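Local coordinates for protein tyrosinase (Aspergillus oryzae, PDB 6JU8) that probably oxidises L-tyrosine and L-dopa to L-dopaquinone with molecular oxygen at a dinuclear copper centre, at residues 246-249 and 250-253. The protein carries 1 engineered substitution. Sequence-based numbering, arbitrary orientation.
Sequences YNAD and VWAD
The indole of Trp251 lies beside the backbone of Tyr246, Asn247 and Ala248, where the chain enters helix 248-251. Asn247 O stands over one ring face, toward the rim. Tyr246 O approaches obliquely, above the indole plane and 3.6 Å from Trp251 CZ2. Ala248 CA is also oblique, offset toward the rim and 3.8 Å from Trp251 CE3. Ala248 CB touches Trp251 CE3 at 3.9 Å. The indole is swung back over these residues because CG lies anti to the carbonyl carbon (chi1 -67°). Its NE1 hydrogen-bonds to Leu243 O, and that bond, with packing from Pro230, Lys233 and Leu242, holds the ring's rotation.

Val250 closes the first turn. Its N donates to Asn247 O at 2.9 Å, from above the carbonyl plane. Val250 CB sits 3.3 Å from Asn247 O. Asn247 is the N-cap: its OD1 accepts from Asp249 N at 2.7 Å in a fairly straight bond (160°). Ala252 N gives Ala248 O a weak bond of 3.2 Å. Further on, a water lies within hydrogen-bonding distance of both Asp249 O and Asp253 O.

In the second subunit, Thr175 packs on Val250, Tyr30 OH bonds Asp249 OD2, and Glu167 bonds Tyr246 OH. Asp253 forms a salt bridge with Arg199 of its own chain.

The motif is an N-capped single helical turn at the dimer interface, within the common central domain of tyrosinase and away from the copper centre. The side-chain OD1 and main-chain O of Asn247 each accept one N-H, so two of the first helical N-H groups are met locally.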
ATOM      1  N   TYR A 246       2.246 -15.122  -7.310  1.00 12.32           N
ATOM      2  CA  TYR A 246       3.175 -14.052  -6.986  1.00 10.93           C
ATOM      3  C   TYR A 246       4.291 -14.588  -6.103  1.00 12.35           C
ATOM      4  O   TYR A 246       4.121 -15.480  -5.290  1.00 14.71           O
ATOM      5  CB  TYR A 246       2.465 -12.868  -6.328  1.00 12.00           C
ATOM      6  CG  TYR A 246       1.832 -11.963  -7.360  1.00 11.80           C
ATOM      7  CD1 TYR A 246       0.837 -12.410  -8.232  1.00 12.75           C
ATOM      8  CD2 TYR A 246       2.249 -10.643  -7.470  1.00 12.77           C
ATOM      9  CE1 TYR A 246       0.281 -11.558  -9.180  1.00 12.34           C
ATOM     10  CE2 TYR A 246       1.704  -9.797  -8.411  1.00 12.70           C
ATOM     11  CZ  TYR A 246       0.722 -10.254  -9.265  1.00 12.73           C
ATOM     12  OH  TYR A 246       0.196  -9.367 -10.179  1.00 14.02           O
ATOM     13  N   ASN A 247       5.473 -13.997  -6.279  1.00 13.51           N
ATOM     14  CA  ASN A 247       6.628 -14.367  -5.461  1.00 14.07           C
ATOM     15  C   ASN A 247       6.331 -14.206  -3.973  1.00 12.66           C
ATOM     16  O   ASN A 247       5.742 -13.195  -3.568  1.00 12.88           O
ATOM     17  CB  ASN A 247       7.828 -13.513  -5.870  1.00 14.17           C
ATOM     18  CG  ASN A 247       9.125 -13.941  -5.211  1.00 14.67           C
ATOM     19  OD1 ASN A 247       9.351 -13.688  -4.037  1.00 21.64           O
ATOM     20  ND2 ASN A 247       9.963 -14.640  -5.977  1.00 27.39           N
ATOM     21  N   ALA A 248       6.755 -15.163  -3.163  1.00 13.20           N
ATOM     22  CA  ALA A 248       6.444 -15.174  -1.730  1.00 13.15           C
ATOM     23  C   ALA A 248       7.115 -14.005  -1.021  1.00 10.99           C
ATOM     24  O   ALA A 248       6.687 -13.607   0.080  1.00 12.88           O
ATOM     25  CB  ALA A 248       6.903 -16.482  -1.102  1.00 15.67           C
ATOM     26  N   ASP A 249       8.128 -13.374  -1.604  1.00 11.88           N
ATOM     27  CA  ASP A 249       8.696 -12.184  -0.945  1.00 12.66           C
ATOM     28  C   ASP A 249       7.704 -11.029  -0.981  1.00 11.20           C
ATOM     29  O   ASP A 249       7.779 -10.121  -0.135  1.00 13.38           O
ATOM     30  CB  ASP A 249      10.000 -11.759  -1.621  1.00 14.29           C
ATOM     31  CG  ASP A 249      11.145 -12.711  -1.325  1.00 19.66           C
ATOM     32  OD1 ASP A 249      11.020 -13.609  -0.458  1.00 24.96           O
ATOM     33  OD2 ASP A 249      12.181 -12.542  -2.003  1.00 18.72           O
ATOM     34  N   VAL A 250       6.774 -11.016  -1.936  1.00 11.03           N
ATOM     35  CA  VAL A 250       5.697 -10.029  -1.935  1.00 10.68           C
ATOM     36  C   VAL A 250       4.718 -10.325  -0.786  1.00 11.29           C
ATOM     37  O   VAL A 250       4.301  -9.431  -0.048  1.00 10.72           O
ATOM     38  CB  VAL A 250       4.952 -10.013  -3.289  1.00 10.92           C
ATOM     39  CG1 VAL A 250       3.775  -9.048  -3.258  1.00 13.57           C
ATOM     40  CG2 VAL A 250       5.930  -9.598  -4.383  1.00 14.21           C
ATOM     41  N   TRP A 251       4.373 -11.609  -0.604  1.00 10.64           N
ATOM     42  CA  TRP A 251       3.446 -12.046   0.439  1.00  9.99           C
ATOM     43  C   TRP A 251       3.920 -11.675   1.836  1.00  8.55           C
ATOM     44  O   TRP A 251       3.101 -11.537   2.758  1.00 10.19           O
ATOM     45  CB  TRP A 251       3.292 -13.566   0.350  1.00 10.35           C
ATOM     46  CG  TRP A 251       2.595 -14.027  -0.900  1.00  9.98           C
ATOM     47  CD1 TRP A 251       1.934 -13.318  -1.858  1.00 10.47           C
ATOM     48  CD2 TRP A 251       2.528 -15.400  -1.295  1.00 10.19           C
ATOM     49  NE1 TRP A 251       1.445 -14.189  -2.808  1.00 11.25           N
ATOM     50  CE2 TRP A 251       1.793 -15.470  -2.503  1.00 10.44           C
ATOM     51  CE3 TRP A 251       3.017 -16.573  -0.718  1.00 11.37           C
ATOM     52  CZ2 TRP A 251       1.531 -16.669  -3.162  1.00 11.44           C
ATOM     53  CZ3 TRP A 251       2.760 -17.767  -1.372  1.00 11.54           C
ATOM     54  CH2 TRP A 251       2.024 -17.814  -2.583  1.00 11.28           C
ATOM     55  N   ALA A 252       5.223 -11.525   2.059  1.00 10.53           N
ATOM     56  CA  ALA A 252       5.712 -11.188   3.394  1.00 11.05           C
ATOM     57  C   ALA A 252       5.048  -9.912   3.894  1.00  9.82           C
ATOM     58  O   ALA A 252       4.724  -9.768   5.079  1.00 10.10           O
ATOM     59  CB  ALA A 252       7.221 -10.987   3.321  1.00 13.48           C
ATOM     60  N   ASP A 253       4.857  -8.957   2.979  1.00 10.31           N
ATOM     61  CA  ASP A 253       4.102  -7.741   3.318  1.00 10.26           C
ATOM     62  C   ASP A 253       3.461  -7.257   2.016  1.00  9.64           C
ATOM     63  O   ASP A 253       4.108  -6.596   1.204  1.00 10.83           O
ATOM     64  CB  ASP A 253       4.996  -6.666   3.915  1.00 11.55           C
ATOM     65  CG  ASP A 253       4.235  -5.432   4.369  1.00 11.45           C
ATOM     66  OD1 ASP A 253       3.057  -5.278   3.998  1.00 13.33           O
ATOM     67  OD2 ASP A 253       4.826  -4.599   5.088  1.00 15.15           O
TER
HETATM   68  O   HOH W   1       6.803  -7.558   0.504  1.00 13.48           O